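Side-chain contacts in TfuB1 (Thermobifida fusca, PDB 6JX3), which is a lasso peptide synthetase B1 protein that binds the leader peptide of the lasso peptide precursor, probably through its PqqD-like recognition fold: residues I23-A26 against G31-L34; A50-R55 against Q67-E72. One frame throughout, in Å; residues are numbered along the deposited sequence. Where two conformers were deposited one is given.

Contact 1: I23-A26 against G31-L34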
loop_
_atom_site.group_PDB
_atom_site.type_symbol
_atom_site.label_atom_id
_atom_site.label_comp_id
_atom_site.label_asym_id
_atom_site.label_seq_id
_atom_site.Cartn_x
_atom_site.Cartn_y
_atom_site.Cartn_z
ATOM N N ILE A 23 -4.250 -9.270 8.845
ATOM C CA ILE A 23 -3.515 -8.019 8.711
ATOM C C ILE A 23 -4.195 -6.936 9.535
ATOM O O ILE A 23 -5.408 -6.727 9.426
ATOM C CB ILE A 23 -3.422 -7.594 7.238
ATOM C CG1 ILE A 23 -2.761 -8.685 6.392
ATOM C CG2 ILE A 23 -2.693 -6.258 7.135
ATOM C CD1 ILE A 23 -1.378 -9.124 6.909
ATOM N N SER A 24 -3.418 -6.246 10.366
ATOM C CA SER A 24 -3.871 -5.069 11.092
ATOM C C SER A 24 -3.119 -3.851 10.578
ATOM O O SER A 24 -2.027 -3.965 10.021
ATOM C CB SER A 24 -3.648 -5.222 12.605
ATOM O OG SER A 24 -4.439 -6.273 13.131
ATOM N N VAL A 25 -3.707 -2.676 10.788
ATOM C CA VAL A 25 -3.140 -1.420 10.323
ATOM C C VAL A 25 -2.986 -0.468 11.494
ATOM O O VAL A 25 -3.845 -0.415 12.379
ATOM C CB VAL A 25 -4.038 -0.771 9.254
ATOM C CG1 VAL A 25 -3.351 0.450 8.647
ATOM C CG2 VAL A 25 -4.452 -1.803 8.190
ATOM N N ALA A 26 -1.919 0.318 11.480
ATOM C CA ALA A 26 -1.784 1.411 12.432
ATOM C C ALA A 26 -1.306 2.654 11.695
ATOM O O ALA A 26 -0.510 2.561 10.757
ATOM C CB ALA A 26 -0.805 1.058 13.558
ATOM N N GLY A 31 4.359 6.737 9.692
ATOM C CA GLY A 31 3.429 6.538 8.603
ATOM C C GLY A 31 2.566 5.321 8.856
ATOM O O GLY A 31 2.452 4.842 9.991
ATOM N N MET A 32 1.957 4.816 7.777
ATOM C CA MET A 32 1.059 3.669 7.862
ATOM C C MET A 32 1.860 2.382 7.971
ATOM O O MET A 32 2.815 2.164 7.216
ATOM C CB MET A 32 0.141 3.606 6.644
ATOM C CG MET A 32 -0.747 2.372 6.584
ATOM S SD MET A 32 -2.014 2.546 5.302
ATOM C CE MET A 32 -2.714 0.908 5.229
ATOM N N VAL A 33 1.468 1.532 8.914
ATOM C CA VAL A 33 2.132 0.263 9.181
ATOM C C VAL A 33 1.104 -0.856 9.071
ATOM O O VAL A 33 -0.044 -0.690 9.505
ATOM C CB VAL A 33 2.791 0.281 10.576
ATOM C CG1 VAL A 33 3.437 -1.051 10.888
ATOM C CG2 VAL A 33 3.804 1.421 10.662
ATOM N N LEU A 34 1.510 -1.987 8.488
ATOM C CA LEU A 34 0.677 -3.171 8.351
ATOM C C LEU A 34 1.349 -4.294 9.118
ATOM O O LEU A 34 2.550 -4.515 8.960
ATOM C CB LEU A 34 0.509 -3.593 6.888
ATOM C CG LEU A 34 -0.259 -2.657 5.948
ATOM C CD1 LEU A 34 -0.344 -3.247 4.545
ATOM C CD2 LEU A 34 -1.622 -2.446 6.481
#

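Contact 2: A50-R55 against Q67-E72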
loop_
_atom_site.group_PDB
_atom_site.type_symbol
_atom_site.label_atom_id
_atom_site.label_comp_id
_atom_site.label_asym_id
_atom_site.label_seq_id
_atom_site.Cartn_x
_atom_site.Cartn_y
_atom_site.Cartn_z
ATOM N N ALA A 50 0.615 4.370 1.129
ATOM C CA ALA A 50 -0.501 4.401 2.072
ATOM C C ALA A 50 -1.746 4.972 1.419
ATOM O O ALA A 50 -2.854 4.466 1.627
ATOM C CB ALA A 50 -0.122 5.221 3.303
ATOM N N LEU A 51 -1.573 6.034 0.628
ATOM C CA LEU A 51 -2.691 6.663 -0.065
ATOM C C LEU A 51 -3.344 5.691 -1.034
ATOM O O LEU A 51 -4.575 5.594 -1.101
ATOM C CB LEU A 51 -2.166 7.893 -0.800
ATOM C CG LEU A 51 -3.039 8.879 -1.555
ATOM C CD1 LEU A 51 -4.309 9.205 -0.791
ATOM C CD2 LEU A 51 -2.199 10.128 -1.771
ATOM N N ILE A 52 -2.527 4.941 -1.774
ATOM C CA ILE A 52 -3.061 3.968 -2.717
ATOM C C ILE A 52 -3.835 2.885 -1.984
ATOM O O ILE A 52 -4.961 2.539 -2.363
ATOM C CB ILE A 52 -1.928 3.363 -3.564
ATOM C CG1 ILE A 52 -1.298 4.437 -4.454
ATOM C CG2 ILE A 52 -2.462 2.196 -4.397
ATOM C CD1 ILE A 52 0.024 4.014 -5.081
ATOM N N VAL A 53 -3.233 2.316 -0.933
ATOM C CA VAL A 53 -3.897 1.231 -0.219
ATOM C C VAL A 53 -5.205 1.722 0.396
ATOM O O VAL A 53 -6.230 1.034 0.333
ATOM C CB VAL A 53 -2.968 0.632 0.845
ATOM C CG1 VAL A 53 -3.749 -0.327 1.744
ATOM C CG2 VAL A 53 -1.808 -0.103 0.163
ATOM N N GLN A 54 -5.185 2.910 1.007
ATOM C CA GLN A 54 -6.410 3.442 1.599
ATOM C C GLN A 54 -7.511 3.597 0.555
ATOM O O GLN A 54 -8.669 3.260 0.813
ATOM C CB GLN A 54 -6.128 4.780 2.285
ATOM C CG GLN A 54 -5.383 4.624 3.600
ATOM C CD GLN A 54 -4.586 5.862 3.970
ATOM O OE1 GLN A 54 -4.670 6.895 3.299
ATOM N NE2 GLN A 54 -3.799 5.761 5.036
ATOM N N ARG A 55 -7.168 4.078 -0.643
ATOM C CA ARG A 55 -8.208 4.263 -1.651
ATOM C C ARG A 55 -8.678 2.930 -2.213
ATOM O O ARG A 55 -9.870 2.758 -2.491
ATOM C CB ARG A 55 -7.704 5.178 -2.763
ATOM C CG ARG A 55 -7.655 6.642 -2.341
ATOM C CD ARG A 55 -7.390 7.547 -3.527
ATOM N NE ARG A 55 -8.290 7.222 -4.628
ATOM C CZ ARG A 55 -9.283 8.000 -5.042
ATOM N NH1 ARG A 55 -9.514 9.170 -4.454
ATOM N NH2 ARG A 55 -10.046 7.601 -6.046
ATOM N N GLN A 67 -6.076 7.879 -11.639
ATOM C CA GLN A 67 -6.616 9.197 -11.965
ATOM C C GLN A 67 -6.371 10.173 -10.830
ATOM O O GLN A 67 -5.995 11.329 -11.056
ATOM C CB GLN A 67 -8.112 9.085 -12.257
ATOM C CG GLN A 67 -8.757 10.370 -12.781
ATOM C CD GLN A 67 -8.014 10.965 -13.963
ATOM O OE1 GLN A 67 -7.650 10.259 -14.905
ATOM N NE2 GLN A 67 -7.773 12.273 -13.913
ATOM N N PHE A 68 -6.578 9.718 -9.597
ATOM C CA PHE A 68 -6.294 10.556 -8.441
ATOM C C PHE A 68 -4.825 10.950 -8.409
ATOM O O PHE A 68 -4.490 12.134 -8.276
ATOM C CB PHE A 68 -6.683 9.818 -7.162
ATOM C CG PHE A 68 -6.062 10.392 -5.930
ATOM C CD1 PHE A 68 -6.603 11.504 -5.317
ATOM C CD2 PHE A 68 -4.928 9.822 -5.397
ATOM C CE1 PHE A 68 -6.018 12.031 -4.187
ATOM C CE2 PHE A 68 -4.337 10.352 -4.286
ATOM C CZ PHE A 68 -4.881 11.455 -3.677
ATOM N N LEU A 69 -3.927 9.969 -8.557
ATOM C CA LEU A 69 -2.506 10.280 -8.454
ATOM C C LEU A 69 -2.089 11.309 -9.497
ATOM O O LEU A 69 -1.339 12.234 -9.185
ATOM C CB LEU A 69 -1.665 9.011 -8.592
ATOM C CG LEU A 69 -1.735 8.029 -7.422
ATOM C CD1 LEU A 69 -0.871 6.838 -7.738
ATOM C CD2 LEU A 69 -1.258 8.697 -6.127
ATOM N N THR A 70 -2.560 11.165 -10.739
ATOM C CA THR A 70 -2.153 12.114 -11.771
ATOM C C THR A 70 -2.744 13.491 -11.532
ATOM O O THR A 70 -2.131 14.498 -11.908
ATOM C CB THR A 70 -2.543 11.617 -13.161
ATOM O OG1 THR A 70 -3.973 11.616 -13.308
ATOM C CG2 THR A 70 -2.023 10.237 -13.344
ATOM N N SER A 71 -3.912 13.564 -10.898
ATOM C CA SER A 71 -4.518 14.863 -10.652
ATOM C C SER A 71 -3.903 15.565 -9.455
ATOM O O SER A 71 -3.981 16.796 -9.362
ATOM C CB SER A 71 -6.026 14.704 -10.455
ATOM O OG SER A 71 -6.313 14.195 -9.166
ATOM N N GLU A 72 -3.269 14.819 -8.551
ATOM C CA GLU A 72 -2.743 15.367 -7.312
ATOM C C GLU A 72 -1.234 15.480 -7.285
ATOM O O GLU A 72 -0.704 16.310 -6.538
ATOM C CB GLU A 72 -3.187 14.505 -6.129
ATOM C CG GLU A 72 -4.675 14.589 -5.878
ATOM C CD GLU A 72 -5.137 16.016 -5.689
ATOM O OE1 GLU A 72 -4.563 16.707 -4.821
ATOM O OE2 GLU A 72 -6.064 16.445 -6.412
#

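Contact 1: I23-A26 against G31-L34
The peptide groups of A26 and V33 are the flat groups that meet here, joined by two backbone bonds, while V25 and L34 side chains lie on one face of the sheet and those of A26 and V33 on the other. A26 N and V33 O, and V33 N and A26 O, are each 2.9 Å apart, as befits an antiparallel hydrogen-bonded pair. CA-H...O contacts flank it, L34 CA standing 3.3 Å from S24 O. This is the first hairpin of a three-stranded antiparallel sheet, in which 32-36 is the middle strand and also pairs with 41-45. V25 and L34 form a non-hydrogen-bonded pair; their side chains run side by side, V25 CG2 pressing tightly on L34 CD2 at 3.4 Å. I23 CG2 lies 4.0 Å from L34 CD2, and the I23 side chain stands beside E22 and D36, which bind a zinc ion. The extended chain of M32, its CG anti to the backbone N (chi1 175°), carries CE to 3.5 Å from V25 CG1. With an alanine here the chain from CG to CE is gone, and a gap would probably open between V25 and V53 of helix 47-57.

Contact 2: A50-R55 against Q67-E72
F68 swings its ring toward helix 47-57 because CG stands opposite its backbone N (chi1 162°), and R55 meets it with a chain that bends at chi3 (49°), laying one face of the guanidinium over F68 CB, 3.8 Å from R55 CZ. The guanidinium and ring planes are 10° apart but offset, and R55 CD makes a CH-pi contact over one face of the F68 ring, 4.1 Å from its centroid. E72 CB lies over the opposite face, toward the rim. L51 and F68 point at each other from opposite directions, L51 CD2 meeting the ring at its edge, in its plane, 3.3 Å from F68 CE2. Deeper in, I52 and L69 cross at about a right angle, with I52 CD1 4.0 Å from L69 CD1; L87 of helix 77-93 packs on I52. Helices 47-57, 62-72 and 77-93 form the helical part of this PqqD-like fold, of winged helix-turn-helix type. At the end of helix 62-72, S71 OG donates to F68 O, and T70 O accepts from a basic side chain of the bound peptide. The contact is thus dispersive and CH-pi in kind; the ring offers R55 no opposite charge, and D64, whose side chain touches R55, probably eases it.

Overall arrangement
Contacts 1 and 2 belong to the two halves of the fold, the antiparallel sheet and the helices, and share no helix or strand. Their centres are about 17 Å apart, yet M32 of contact 1 packs against A50 and V53 of contact 2, joining strand 32-36 to helix 47-57. Both are partly buried: contact 1 pairs buried M32 and L34 with an exposed outer strand, whereas contact 2 has I52 and L69 inside and R55 and F68 nearer the surface. Backbone hydrogen bonding sets the first; the second depends on side chains alone. The bound peptide reaches residues of contact 2, and zinc lies close to I23 in one and R55 in the other.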